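Local coordinates for transcriptional regulator (NtrC family) (Aquifex aeolicus, PDB 3DZD), which probably activates sigma54-dependent transcription as a response regulator of the NtrC family, using an AAA+ ATPase domain that binds ADP in this inactive-state structure, at residues 237-242 with 282-287. Sequence-based numbering, arbitrary orientation.
Sequences RVQAKL and NFREDL
Gln239 reaches from helix 236-248 to the loop backbone from Asn282 to Arg284 and reads it with both ends of its amide. Gln239 OE1 accepts from Arg284 N at 3.0 Å with an N-H...O angle of 158°, a sound bond by length and straightness, although the donor sits almost straight ahead of the carbonyl oxygen rather than at a lone-pair angle. Gln239 NE2 donates weakly to Asn282 O, 3.4 Å away though almost straight, and also bonds to Leu234 O. With CG anti to its carbonyl carbon (chi1 -67°) and the chain extended beyond, the amide lies against Phe283, its plane 35° from the ring plane and OE1 over one face. At the base of the side chain, Leu287 CD2 packs on Gln239 CB at 3.8 Å, the two side chains crossing at about a right angle. Arg284, the N-cap residue of helix 285-291, runs its CD past the backbone of Gln239 and Ala240, and Arg284 NH1 comes 3.4 Å from Ala240 CB. The bend at chi3 accompanies a side-on grip on Asp286, NE to OD1 and NH2 to OD2, both carboxylate oxygens using syn lone pairs. Within the AAA+ domain, a buried glutamine thus accepts the N-H of the N-cap residue and weakly meets a second backbone group, while apolar contacts join that helix to its neighbour.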
ATOM      1  N   ARG A 237      17.908  24.066  11.171  1.00 71.49           N
ATOM      2  CA  ARG A 237      18.958  23.139  10.784  1.00 74.59           C
ATOM      3  C   ARG A 237      18.446  22.217   9.687  1.00 65.92           C
ATOM      4  O   ARG A 237      19.123  21.997   8.681  1.00 64.30           O
ATOM      5  CB  ARG A 237      19.414  22.318  11.994  1.00 78.32           C
ATOM      6  CG  ARG A 237      20.521  21.334  11.679  1.00 71.81           C
ATOM      7  CD  ARG A 237      21.394  21.062  12.897  1.00 75.61           C
ATOM      8  NE  ARG A 237      22.656  20.442  12.506  1.00 64.55           N
ATOM      9  CZ  ARG A 237      22.769  19.163  12.172  1.00 70.09           C
ATOM     10  NH1 ARG A 237      21.697  18.381  12.191  1.00 64.07           N
ATOM     11  NH2 ARG A 237      23.946  18.667  11.817  1.00 62.95           N
ATOM     12  N   VAL A 238      17.244  21.681   9.899  1.00 63.15           N
ATOM     13  CA  VAL A 238      16.570  20.851   8.907  1.00 58.85           C
ATOM     14  C   VAL A 238      16.277  21.654   7.636  1.00 63.15           C
ATOM     15  O   VAL A 238      16.536  21.184   6.528  1.00 60.31           O
ATOM     16  CB  VAL A 238      15.254  20.290   9.458  1.00 57.23           C
ATOM     17  CG1 VAL A 238      14.712  19.213   8.535  1.00 58.95           C
ATOM     18  CG2 VAL A 238      15.457  19.739  10.858  1.00 59.96           C
ATOM     19  N   GLN A 239      15.749  22.868   7.808  1.00 50.15           N
ATOM     20  CA  GLN A 239      15.462  23.764   6.691  1.00 47.17           C
ATOM     21  C   GLN A 239      16.656  23.862   5.768  1.00 46.59           C
ATOM     22  O   GLN A 239      16.518  23.806   4.548  1.00 48.54           O
ATOM     23  CB  GLN A 239      15.091  25.168   7.183  1.00 46.53           C
ATOM     24  CG  GLN A 239      13.768  25.223   7.932  1.00 50.24           C
ATOM     25  CD  GLN A 239      13.428  26.611   8.443  1.00 50.38           C
ATOM     26  OE1 GLN A 239      13.864  27.614   7.887  1.00 59.72           O
ATOM     27  NE2 GLN A 239      12.636  26.668   9.506  1.00 55.08           N
ATOM     28  N   ALA A 240      17.831  24.024   6.355  1.00 49.68           N
ATOM     29  CA  ALA A 240      19.051  24.188   5.579  1.00 51.58           C
ATOM     30  C   ALA A 240      19.378  22.905   4.823  1.00 47.61           C
ATOM     31  O   ALA A 240      19.682  22.932   3.631  1.00 45.14           O
ATOM     32  CB  ALA A 240      20.195  24.575   6.490  1.00 52.41           C
ATOM     33  N   LYS A 241      19.306  21.782   5.527  1.00 51.74           N
ATOM     34  CA  LYS A 241      19.543  20.475   4.927  1.00 52.81           C
ATOM     35  C   LYS A 241      18.560  20.171   3.797  1.00 52.20           C
ATOM     36  O   LYS A 241      18.957  19.728   2.724  1.00 48.65           O
ATOM     37  CB  LYS A 241      19.469  19.388   6.001  1.00 51.63           C
ATOM     38  CG  LYS A 241      20.611  19.459   7.010  1.00 53.99           C
ATOM     39  CD  LYS A 241      20.486  18.372   8.065  1.00 57.07           C
ATOM     40  CE  LYS A 241      20.423  16.990   7.429  1.00 65.23           C
ATOM     41  NZ  LYS A 241      21.564  16.771   6.494  1.00 77.79           N
ATOM     42  N   LEU A 242      17.276  20.405   4.056  1.00 52.71           N
ATOM     43  CA  LEU A 242      16.230  20.212   3.065  1.00 50.11           C
ATOM     44  C   LEU A 242      16.529  21.049   1.825  1.00 54.13           C
ATOM     45  O   LEU A 242      16.373  20.589   0.696  1.00 52.58           O
ATOM     46  CB  LEU A 242      14.876  20.606   3.659  1.00 52.15           C
ATOM     47  CG  LEU A 242      13.624  20.475   2.787  1.00 55.82           C
ATOM     48  CD1 LEU A 242      13.435  19.040   2.321  1.00 47.25           C
ATOM     49  CD2 LEU A 242      12.373  20.957   3.542  1.00 50.77           C
ATOM     50  N   ASN A 282      12.644  33.236  11.096  1.00 76.51           N
ATOM     51  CA  ASN A 282      12.253  31.901  11.547  1.00 70.18           C
ATOM     52  C   ASN A 282      12.102  30.902  10.404  1.00 61.57           C
ATOM     53  O   ASN A 282      11.669  29.766  10.607  1.00 51.75           O
ATOM     54  CB  ASN A 282      10.953  31.967  12.347  1.00 71.84           C
ATOM     55  CG  ASN A 282      11.038  32.926  13.511  1.00 79.08           C
ATOM     56  OD1 ASN A 282      12.126  33.220  14.011  1.00 85.09           O
ATOM     57  ND2 ASN A 282       9.889  33.423  13.953  1.00 75.87           N
ATOM     58  N   PHE A 283      12.455  31.335   9.201  1.00 60.72           N
ATOM     59  CA  PHE A 283      12.346  30.484   8.025  1.00 55.04           C
ATOM     60  C   PHE A 283      13.216  31.018   6.897  1.00 56.17           C
ATOM     61  O   PHE A 283      13.167  32.206   6.574  1.00 60.26           O
ATOM     62  CB  PHE A 283      10.889  30.382   7.569  1.00 54.70           C
ATOM     63  CG  PHE A 283      10.615  29.198   6.698  1.00 46.22           C
ATOM     64  CD1 PHE A 283      10.257  27.979   7.255  1.00 46.46           C
ATOM     65  CD2 PHE A 283      10.735  29.292   5.323  1.00 45.28           C
ATOM     66  CE1 PHE A 283      10.008  26.875   6.450  1.00 44.15           C
ATOM     67  CE2 PHE A 283      10.489  28.192   4.515  1.00 46.32           C
ATOM     68  CZ  PHE A 283      10.124  26.986   5.078  1.00 40.48           C
ATOM     69  N   ARG A 284      14.013  30.132   6.305  1.00 54.23           N
ATOM     70  CA  ARG A 284      14.929  30.515   5.237  1.00 59.74           C
ATOM     71  C   ARG A 284      14.187  31.083   4.042  1.00 60.42           C
ATOM     72  O   ARG A 284      13.173  30.544   3.605  1.00 63.82           O
ATOM     73  CB  ARG A 284      15.770  29.324   4.783  1.00 63.43           C
ATOM     74  CG  ARG A 284      16.458  28.569   5.905  1.00 59.00           C
ATOM     75  CD  ARG A 284      17.343  27.496   5.308  1.00 57.64           C
ATOM     76  NE  ARG A 284      18.252  28.071   4.321  1.00 59.49           N
ATOM     77  CZ  ARG A 284      19.552  28.245   4.527  1.00 64.66           C
ATOM     78  NH1 ARG A 284      20.092  27.873   5.684  1.00 60.21           N
ATOM     79  NH2 ARG A 284      20.313  28.780   3.581  1.00 60.83           N
ATOM     80  N   GLU A 285      14.720  32.167   3.508  1.00 45.93           N
ATOM     81  CA  GLU A 285      14.094  32.884   2.411  1.00 50.34           C
ATOM     82  C   GLU A 285      14.242  32.121   1.095  1.00 43.29           C
ATOM     83  O   GLU A 285      13.307  32.059   0.292  1.00 42.76           O
ATOM     84  CB  GLU A 285      14.717  34.277   2.294  1.00 54.01           C
ATOM     85  CG  GLU A 285      14.056  35.197   1.292  1.00 62.93           C
ATOM     86  CD  GLU A 285      14.834  36.489   1.100  1.00 70.33           C
ATOM     87  OE1 GLU A 285      15.840  36.695   1.813  1.00 77.55           O
ATOM     88  OE2 GLU A 285      14.441  37.299   0.235  1.00 55.43           O
ATOM     89  N   ASP A 286      15.421  31.548   0.875  1.00 58.37           N
ATOM     90  CA  ASP A 286      15.703  30.849  -0.371  1.00 58.66           C
ATOM     91  C   ASP A 286      14.897  29.560  -0.456  1.00 56.76           C
ATOM     92  O   ASP A 286      14.483  29.153  -1.534  1.00 54.43           O
ATOM     93  CB  ASP A 286      17.206  30.573  -0.523  1.00 56.84           C
ATOM     94  CG  ASP A 286      17.821  29.898   0.707  1.00 63.19           C
ATOM     95  OD1 ASP A 286      17.084  29.546   1.655  1.00 62.04           O
ATOM     96  OD2 ASP A 286      19.059  29.720   0.723  1.00 63.67           O
ATOM     97  N   LEU A 287      14.669  28.936   0.695  1.00 53.88           N
ATOM     98  CA  LEU A 287      13.910  27.702   0.775  1.00 51.23           C
ATOM     99  C   LEU A 287      12.445  27.983   0.502  1.00 48.81           C
ATOM    100  O   LEU A 287      11.749  27.178  -0.114  1.00 42.49           O
ATOM    101  CB  LEU A 287      14.059  27.083   2.167  1.00 45.53           C
ATOM    102  CG  LEU A 287      13.071  25.970   2.510  1.00 41.63           C
ATOM    103  CD1 LEU A 287      13.383  24.732   1.698  1.00 40.41           C
ATOM    104  CD2 LEU A 287      13.101  25.652   3.992  1.00 40.88           C
TER